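Local coordinates for putative acetyl xylan esterase (Cellvibrio japonicus, PDB 2W9X), which removes acetyl groups from plant cell-wall polysaccharides, deacetylating glucomannan in strong preference to xylan, at residues A285-Q296 / Q319-Y330. Sequence-based numbering, arbitrary orientation.
Sequences ARAQFILMNSDQ and QVEQIVFKGLDY. With GOL (glycerol), chain I.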
loop_
_atom_site.group_PDB
_atom_site.type_symbol
_atom_site.label_atom_id
_atom_site.label_comp_id
_atom_site.label_asym_id
_atom_site.label_seq_id
_atom_site.Cartn_x
_atom_site.Cartn_y
_atom_site.Cartn_z
ATOM N N ALA B 285 -17.735 4.316 2.036
ATOM C CA ALA B 285 -16.732 5.286 1.566
ATOM C C ALA B 285 -15.476 5.385 2.439
ATOM O O ALA B 285 -14.396 5.686 1.933
ATOM C CB ALA B 285 -17.371 6.664 1.390
ATOM N N ARG B 286 -15.624 5.114 3.733
ATOM C CA ARG B 286 -14.515 5.184 4.700
ATOM C C ARG B 286 -13.484 4.026 4.647
ATOM O O ARG B 286 -12.315 4.215 5.019
ATOM C CB ARG B 286 -15.061 5.409 6.136
ATOM C CG ARG B 286 -15.542 4.172 6.955
ATOM C CD ARG B 286 -16.348 4.658 8.191
ATOM N NE ARG B 286 -16.654 3.610 9.175
ATOM C CZ ARG B 286 -16.922 3.830 10.468
ATOM N NH1 ARG B 286 -16.902 5.063 10.967
ATOM N NH2 ARG B 286 -17.195 2.810 11.279
ATOM N N ALA B 287 -13.914 2.858 4.167
ATOM C CA ALA B 287 -13.097 1.639 4.168
ATOM C C ALA B 287 -11.770 1.798 3.442
ATOM O O ALA B 287 -11.706 2.315 2.329
ATOM C CB ALA B 287 -13.875 0.484 3.571
ATOM N N GLN B 288 -10.706 1.355 4.104
ATOM C CA GLN B 288 -9.393 1.268 3.494
ATOM C C GLN B 288 -9.035 -0.213 3.335
ATOM O O GLN B 288 -9.272 -1.023 4.242
ATOM C CB GLN B 288 -8.369 2.066 4.316
ATOM C CG GLN B 288 -8.804 3.524 4.494
ATOM C CD GLN B 288 -7.724 4.430 5.055
ATOM O OE1 GLN B 288 -6.605 4.491 4.530
ATOM N NE2 GLN B 288 -8.061 5.159 6.117
ATOM N N PHE B 289 -8.502 -0.560 2.164
ATOM C CA PHE B 289 -8.406 -1.948 1.724
ATOM C C PHE B 289 -6.964 -2.454 1.757
ATOM O O PHE B 289 -6.029 -1.737 1.397
ATOM C CB PHE B 289 -8.974 -2.104 0.300
ATOM C CG PHE B 289 -10.452 -1.790 0.187
ATOM C CD1 PHE B 289 -11.403 -2.768 0.414
ATOM C CD2 PHE B 289 -10.884 -0.500 -0.150
ATOM C CE1 PHE B 289 -12.773 -2.466 0.305
ATOM C CE2 PHE B 289 -12.236 -0.200 -0.272
ATOM C CZ PHE B 289 -13.181 -1.181 -0.036
ATOM N N ILE B 290 -6.801 -3.695 2.202
ATOM C CA ILE B 290 -5.499 -4.364 2.171
ATOM C C ILE B 290 -5.655 -5.685 1.437
ATOM O O ILE B 290 -6.390 -6.558 1.873
ATOM C CB ILE B 290 -4.918 -4.584 3.579
ATOM C CG1 ILE B 290 -4.696 -3.234 4.287
ATOM C CG2 ILE B 290 -3.585 -5.371 3.506
ATOM C CD1 ILE B 290 -4.256 -3.352 5.735
ATOM N N LEU B 291 -4.943 -5.828 0.325
ATOM C CA LEU B 291 -5.029 -7.043 -0.470
ATOM C C LEU B 291 -3.823 -7.902 -0.142
ATOM O O LEU B 291 -2.687 -7.509 -0.407
ATOM C CB LEU B 291 -5.111 -6.704 -1.968
ATOM C CG LEU B 291 -6.152 -5.635 -2.346
ATOM C CD1 LEU B 291 -6.407 -5.658 -3.866
ATOM C CD2 LEU B 291 -7.501 -5.786 -1.579
ATOM N N MET B 292 -4.086 -9.041 0.484
ATOM C CA MET B 292 -3.057 -9.832 1.158
ATOM C C MET B 292 -2.905 -11.211 0.511
ATOM O O MET B 292 -3.884 -11.940 0.395
ATOM C CB MET B 292 -3.458 -9.957 2.635
ATOM C CG MET B 292 -2.534 -10.787 3.500
ATOM S SD MET B 292 -3.024 -10.510 5.205
ATOM C CE MET B 292 -1.891 -11.633 6.009
ATOM N N ASN B 293 -1.695 -11.553 0.054
ATOM C CA ASN B 293 -1.450 -12.837 -0.604
ATOM C C ASN B 293 -0.063 -13.409 -0.303
ATOM O O ASN B 293 0.803 -12.733 0.248
ATOM C CB ASN B 293 -1.676 -12.795 -2.139
ATOM C CG ASN B 293 -3.102 -12.418 -2.523
ATOM O OD1 ASN B 293 -3.952 -13.291 -2.820
ATOM N ND2 ASN B 293 -3.372 -11.114 -2.545
ATOM N N SER B 294 0.119 -14.675 -0.666
ATOM C CA SER B 294 1.369 -15.406 -0.434
ATOM C C SER B 294 2.377 -15.084 -1.527
ATOM O O SER B 294 2.023 -14.487 -2.582
ATOM C CB SER B 294 1.101 -16.909 -0.487
ATOM O OG SER B 294 0.870 -17.273 -1.846
ATOM N N ASP B 295 3.618 -15.514 -1.277
ATOM C CA ASP B 295 4.690 -15.464 -2.251
ATOM C C ASP B 295 4.766 -16.800 -3.014
ATOM O O ASP B 295 5.812 -17.165 -3.527
ATOM C CB ASP B 295 6.028 -15.167 -1.549
ATOM C CG ASP B 295 6.440 -16.263 -0.512
ATOM O OD1 ASP B 295 5.659 -17.182 -0.208
ATOM O OD2 ASP B 295 7.556 -16.166 0.024
ATOM N N GLN B 296 3.661 -17.537 -3.076
ATOM C CA GLN B 296 3.733 -18.855 -3.699
ATOM C C GLN B 296 3.213 -18.869 -5.144
ATOM O O GLN B 296 2.937 -17.813 -5.736
ATOM C CB GLN B 296 3.043 -19.893 -2.799
ATOM C CG GLN B 296 3.728 -20.005 -1.414
ATOM C CD GLN B 296 5.082 -20.684 -1.483
ATOM O OE1 GLN B 296 5.172 -21.832 -1.899
ATOM N NE2 GLN B 296 6.155 -19.966 -1.087
ATOM N N GLN B 319 -7.172 4.271 -1.772
ATOM C CA GLN B 319 -7.018 3.700 -0.414
ATOM C C GLN B 319 -6.917 2.170 -0.435
ATOM O O GLN B 319 -7.699 1.451 0.179
ATOM C CB GLN B 319 -8.102 4.222 0.562
ATOM C CG GLN B 319 -9.568 3.914 0.184
ATOM C CD GLN B 319 -10.199 4.982 -0.687
ATOM O OE1 GLN B 319 -9.797 5.186 -1.833
ATOM N NE2 GLN B 319 -11.214 5.667 -0.150
ATOM N N VAL B 320 -5.934 1.684 -1.177
ATOM C CA VAL B 320 -5.727 0.261 -1.322
ATOM C C VAL B 320 -4.217 -0.021 -1.324
ATOM O O VAL B 320 -3.416 0.742 -1.888
ATOM C CB VAL B 320 -6.515 -0.314 -2.560
ATOM C CG1 VAL B 320 -6.124 0.394 -3.849
ATOM C CG2 VAL B 320 -6.389 -1.855 -2.673
ATOM N N GLU B 321 -3.833 -1.086 -0.636
ATOM C CA GLU B 321 -2.446 -1.516 -0.635
ATOM C C GLU B 321 -2.313 -3.046 -0.673
ATOM O O GLU B 321 -3.271 -3.777 -0.390
ATOM C CB GLU B 321 -1.669 -0.883 0.536
ATOM C CG GLU B 321 -2.281 -1.099 1.904
ATOM C CD GLU B 321 -1.836 -0.066 2.971
ATOM O OE1 GLU B 321 -0.785 0.619 2.827
ATOM O OE2 GLU B 321 -2.555 0.030 3.989
ATOM N N GLN B 322 -1.131 -3.525 -1.042
ATOM C CA GLN B 322 -0.871 -4.951 -1.115
ATOM C C GLN B 322 0.039 -5.387 0.026
ATOM O O GLN B 322 0.965 -4.651 0.405
ATOM C CB GLN B 322 -0.222 -5.281 -2.466
ATOM C CG GLN B 322 0.213 -6.747 -2.669
ATOM C CD GLN B 322 0.694 -7.012 -4.077
ATOM O OE1 GLN B 322 1.227 -6.115 -4.734
ATOM N NE2 GLN B 322 0.516 -8.255 -4.556
ATOM N N ILE B 323 -0.245 -6.570 0.576
ATOM C CA ILE B 323 0.675 -7.280 1.480
ATOM C C ILE B 323 0.961 -8.646 0.868
ATOM O O ILE B 323 0.028 -9.371 0.444
ATOM C CB ILE B 323 0.125 -7.411 2.932
ATOM C CG1 ILE B 323 0.099 -6.033 3.624
ATOM C CG2 ILE B 323 0.950 -8.440 3.751
ATOM C CD1 ILE B 323 -0.482 -6.063 5.057
ATOM N N VAL B 324 2.250 -8.958 0.738
ATOM C CA VAL B 324 2.691 -10.293 0.317
ATOM C C VAL B 324 3.374 -10.960 1.503
ATOM O O VAL B 324 4.394 -10.451 2.015
ATOM C CB VAL B 324 3.658 -10.242 -0.876
ATOM C CG1 VAL B 324 4.087 -11.644 -1.258
ATOM C CG2 VAL B 324 3.009 -9.503 -2.051
ATOM N N PHE B 325 2.811 -12.079 1.962
ATOM C CA PHE B 325 3.386 -12.733 3.139
ATOM C C PHE B 325 4.318 -13.866 2.742
ATOM O O PHE B 325 4.155 -14.484 1.675
ATOM C CB PHE B 325 2.321 -13.165 4.170
ATOM C CG PHE B 325 1.278 -14.117 3.637
ATOM C CD1 PHE B 325 1.540 -15.486 3.525
ATOM C CD2 PHE B 325 0.005 -13.650 3.301
ATOM C CE1 PHE B 325 0.554 -16.359 3.046
ATOM C CE2 PHE B 325 -0.975 -14.527 2.832
ATOM C CZ PHE B 325 -0.697 -15.865 2.716
ATOM N N LYS B 326 5.309 -14.104 3.602
ATOM C CA LYS B 326 6.432 -15.001 3.328
ATOM C C LYS B 326 6.825 -15.752 4.602
ATOM O O LYS B 326 6.541 -15.296 5.719
ATOM C CB LYS B 326 7.665 -14.196 2.871
ATOM C CG LYS B 326 7.445 -13.225 1.687
ATOM C CD LYS B 326 8.702 -12.390 1.448
ATOM C CE LYS B 326 9.929 -13.247 1.043
ATOM N NZ LYS B 326 9.552 -14.199 -0.038
ATOM N N GLY B 327 7.467 -16.901 4.422
ATOM C CA GLY B 327 8.180 -17.569 5.518
ATOM C C GLY B 327 7.284 -18.289 6.508
ATOM O O GLY B 327 7.593 -18.338 7.697
ATOM N N LEU B 328 6.165 -18.837 6.019
ATOM C CA LEU B 328 5.285 -19.654 6.843
ATOM C C LEU B 328 5.773 -21.089 6.853
ATOM O O LEU B 328 6.462 -21.500 5.920
ATOM C CB LEU B 328 3.884 -19.611 6.262
ATOM C CG LEU B 328 2.989 -18.405 6.597
ATOM C CD1 LEU B 328 3.636 -17.112 6.332
ATOM C CD2 LEU B 328 1.697 -18.500 5.778
ATOM N N ASP B 329 5.415 -21.860 7.882
ATOM C CA ASP B 329 5.751 -23.293 7.890
ATOM C C ASP B 329 4.674 -24.197 7.288
ATOM O O ASP B 329 4.951 -25.359 6.995
ATOM C CB ASP B 329 6.192 -23.800 9.272
ATOM C CG ASP B 329 5.114 -23.653 10.356
ATOM O OD1 ASP B 329 3.891 -23.731 10.108
ATOM O OD2 ASP B 329 5.523 -23.501 11.514
ATOM N N TYR B 330 3.463 -23.667 7.107
ATOM C CA TYR B 330 2.354 -24.446 6.546
ATOM C C TYR B 330 2.220 -25.869 7.150
ATOM O O TYR B 330 1.964 -26.835 6.419
ATOM C CB TYR B 330 2.448 -24.527 5.013
ATOM C CG TYR B 330 2.370 -23.186 4.304
ATOM C CD1 TYR B 330 1.134 -22.562 4.080
ATOM C CD2 TYR B 330 3.529 -22.549 3.841
ATOM C CE1 TYR B 330 1.040 -21.325 3.404
ATOM C CE2 TYR B 330 3.443 -21.305 3.166
ATOM C CZ TYR B 330 2.195 -20.705 2.964
ATOM O OH TYR B 330 2.088 -19.482 2.302
HETATM C C1 GOL I . 7.056 -21.027 2.747
HETATM O O1 GOL I . 6.667 -19.883 3.455
HETATM C C2 GOL I . 8.470 -20.801 2.235
HETATM O O2 GOL I . 8.807 -22.015 1.569
HETATM C C3 GOL I . 8.555 -19.548 1.320
HETATM O O3 GOL I . 8.360 -18.268 1.954
HETATM O O HOH W 1 -5.218 0.350 3.235
HETATM O O HOH W 2 4.268 -18.135 1.988
#
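Phe289, Leu291 and Asn293 each reach across to 319-325 with both backbone N and O, forming six hydrogen bonds between parallel strands. The bond from Leu291 N to Glu321 O is nearly straight (2.7 Å, 177° at the hydrogen). Past Phe325 the pairing weakens, and Asp295 takes over with its side chain: OD2 uses its anti lone pair to receive Lys326 NZ at 2.8 Å, and NZ also donates to Gly314 O of the second subunit. With chi1 at 62°, the Asp295 carboxylate lies between its own backbone N and carbonyl carbon; OD1 lies in the plane of the Gln296 amide, whose NE2 comes to it from above the carboxylate plane. A glycerol, probably from the crystallisation liquor, bridges OD2 to Gly327 N.

Ile290, Met292, Ile323 and Phe325 pack against one another on one face. Ile290 CG2 lies 3.5 Å from Ile323 CD1. The Phe325 ring, turned toward the partner strand by chi1 of 59°, lays one face on Asn293 and Ser294. Ser294, with just a hydroxyl beyond CB, suits a place beneath a ring; its CB lies 3.6 Å from Phe325 CE1. Met292 CG meets that ring's edge in its plane. Glu321 lies alongside Ile290, and a water joins its OE2 to Phe289 O; His352 also binds OE2. On the other face Val320 CG2 sits 3.8 Å from Leu291 CG. Beta-branched Val320 and Ile323 suit an extended strand.

Tyr330, beyond the strand, has its side chain about 6 Å from that of His336, inferred to increase the nucleophilicity of the active-site serine. The two strands and helix 300-314 form a right-handed beta-alpha-beta unit at the edge of the SGNH-hydrolase domain's parallel sheet. Strand 239-243 pairs with the far side of 288-294; helices 262-283 and 300-314 cover the Leu291 face, while helix 339-354 covers Met292 and Phe325.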